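Local atomic coordinates of Phl p 3 allergen (Phleum pratense, PDB entry 3FT9), a protein that is a secreted grass-pollen allergen related to the C-terminal domain of beta-expansins that may bind plant cell-wall polysaccharides. Residues V33-H38 with G63-R68. Residues are numbered along the deposited sequence; the frame is centred on the assembly and turned at random.
Sequences VELRQH and GPFNFR
Antiparallel strand pairing joins Glu34, Leu35 and Arg36 to Arg68, Phe67 and Asn66, where strand 30-36 runs beside strand 65-71. Two hydrogen-bonded pairs establish the register: Glu34 N reaches Arg68 O at 2.8 Å, and Arg36 N reaches Asn66 O at 2.9 Å, each with a reciprocal bond. Between them Leu35 and Phe67 form a non-hydrogen-bonded pair. This all-beta, immunoglobulin-like sandwich, the fold of the expansin C-terminal domain, gives the pairing two unlike faces. On the inner one, Leu35 CD1 lies 3.9 Å from Phe65 CB and 4.0 Å from Phe67 CE1, and Leu17 and Leu19 pack against this layer. On the other, Arg68 grips Glu34 side-on in a salt bridge: NE (2.9 Å) and NH2 (3.0 Å) both donate to the single oxygen OE1, which lies in the guanidinium plane, while the carboxylate is turned 86° from it. A bend at chi2 (128°) brings this oxygen over to Arg68. Asn66 ND2 sits 3.5 Å above the centre of the Arg36 guanidinium, the two planes 15° apart; Asn66 OD1 accepts from Glu81 N, and Arg36 NH1 bonds to Ser40 O. Trp43 borders this polar face, making a cation-pi contact with Arg68. Past the strands, a water bridges His38 ND1 and Pro64 O.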
# COMPACT_ATOMS: atom_id res chain seq x y z
N VAL A 33 -2.36 -7.16 0.42
CA VAL A 33 -2.01 -5.85 0.99
C VAL A 33 -3.28 -5.10 1.31
O VAL A 33 -4.24 -5.16 0.50
CB VAL A 33 -1.23 -5.00 0.02
CG1 VAL A 33 -0.73 -3.66 0.71
CG2 VAL A 33 -0.13 -5.81 -0.54
N GLU A 34 -3.31 -4.41 2.47
CA GLU A 34 -4.44 -3.54 2.80
C GLU A 34 -3.97 -2.16 3.21
O GLU A 34 -2.90 -2.04 3.81
CB GLU A 34 -5.22 -4.17 3.96
CG GLU A 34 -6.10 -5.27 3.50
CD GLU A 34 -5.92 -6.53 4.25
OE1 GLU A 34 -5.83 -6.43 5.44
OE2 GLU A 34 -5.84 -7.62 3.66
N LEU A 35 -4.78 -1.15 2.91
CA LEU A 35 -4.51 0.24 3.38
C LEU A 35 -5.45 0.58 4.53
O LEU A 35 -6.61 0.19 4.54
CB LEU A 35 -4.88 1.20 2.34
CG LEU A 35 -4.74 2.71 2.70
CD1 LEU A 35 -4.12 3.37 1.51
CD2 LEU A 35 -6.07 3.24 2.77
N ARG A 36 -4.99 1.35 5.47
CA ARG A 36 -5.90 1.89 6.49
C ARG A 36 -5.69 3.43 6.46
O ARG A 36 -4.59 3.90 6.66
CB ARG A 36 -5.54 1.32 7.88
CG ARG A 36 -6.39 1.91 9.03
CD ARG A 36 -6.21 1.19 10.33
NE ARG A 36 -4.98 1.49 11.03
CZ ARG A 36 -4.75 2.59 11.77
NH1 ARG A 36 -5.68 3.54 11.87
NH2 ARG A 36 -3.56 2.72 12.38
N GLN A 37 -6.75 4.19 6.26
CA GLN A 37 -6.64 5.64 6.28
C GLN A 37 -6.38 6.22 7.70
O GLN A 37 -6.57 5.50 8.69
CB GLN A 37 -7.89 6.31 5.64
CG GLN A 37 -8.09 5.97 4.18
CD GLN A 37 -9.30 6.67 3.68
OE1 GLN A 37 -9.37 7.89 3.73
NE2 GLN A 37 -10.28 5.91 3.28
N HIS A 38 -5.82 7.45 7.78
CA HIS A 38 -5.50 8.11 9.07
C HIS A 38 -6.77 8.20 9.88
O HIS A 38 -7.87 8.62 9.41
CB HIS A 38 -4.87 9.53 8.96
CG HIS A 38 -4.40 10.08 10.27
ND1 HIS A 38 -3.31 9.56 10.95
CD2 HIS A 38 -4.89 11.07 11.06
CE1 HIS A 38 -3.12 10.25 12.06
NE2 HIS A 38 -4.07 11.16 12.15
N GLY A 63 -4.52 10.58 4.71
CA GLY A 63 -3.32 9.97 5.27
C GLY A 63 -2.74 10.60 6.57
O GLY A 63 -3.39 11.40 7.20
N PRO A 64 -1.53 10.23 6.92
CA PRO A 64 -0.63 9.35 6.21
C PRO A 64 -1.25 7.99 6.23
O PRO A 64 -2.07 7.67 7.09
CB PRO A 64 0.60 9.29 7.09
CG PRO A 64 0.55 10.56 7.86
CD PRO A 64 -0.89 10.95 8.02
N PHE A 65 -0.86 7.16 5.28
CA PHE A 65 -1.55 5.90 5.10
C PHE A 65 -0.74 4.80 5.77
O PHE A 65 0.45 4.78 5.72
CB PHE A 65 -1.72 5.65 3.60
CG PHE A 65 -2.43 6.79 2.84
CD1 PHE A 65 -3.80 7.03 3.03
CD2 PHE A 65 -1.75 7.58 1.95
CE1 PHE A 65 -4.43 8.00 2.35
CE2 PHE A 65 -2.42 8.59 1.29
CZ PHE A 65 -3.75 8.78 1.48
N ASN A 66 -1.42 3.85 6.40
CA ASN A 66 -0.84 2.66 6.91
C ASN A 66 -1.14 1.48 6.04
O ASN A 66 -2.13 1.54 5.33
CB ASN A 66 -1.45 2.39 8.28
CG ASN A 66 -1.53 3.67 9.12
OD1 ASN A 66 -0.51 4.20 9.56
ND2 ASN A 66 -2.70 4.20 9.24
N PHE A 67 -0.31 0.43 6.12
CA PHE A 67 -0.40 -0.73 5.26
C PHE A 67 -0.21 -1.98 6.13
O PHE A 67 0.52 -1.92 7.12
CB PHE A 67 0.61 -0.70 4.13
CG PHE A 67 0.37 0.42 3.16
CD1 PHE A 67 -0.50 0.27 2.12
CD2 PHE A 67 1.00 1.68 3.37
CE1 PHE A 67 -0.74 1.34 1.27
CE2 PHE A 67 0.79 2.73 2.58
CZ PHE A 67 -0.12 2.55 1.49
N ARG A 68 -0.91 -3.05 5.80
CA ARG A 68 -0.78 -4.39 6.43
C ARG A 68 -0.58 -5.38 5.20
O ARG A 68 -1.20 -5.20 4.16
CB ARG A 68 -2.05 -4.74 7.19
CG ARG A 68 -2.18 -6.22 7.58
CD ARG A 68 -3.31 -6.38 8.64
NE ARG A 68 -4.65 -6.43 8.07
CZ ARG A 68 -5.76 -6.44 8.80
NH1 ARG A 68 -5.68 -6.38 10.11
NH2 ARG A 68 -6.96 -6.51 8.24
O HOH W 1 -2.09 7.46 9.75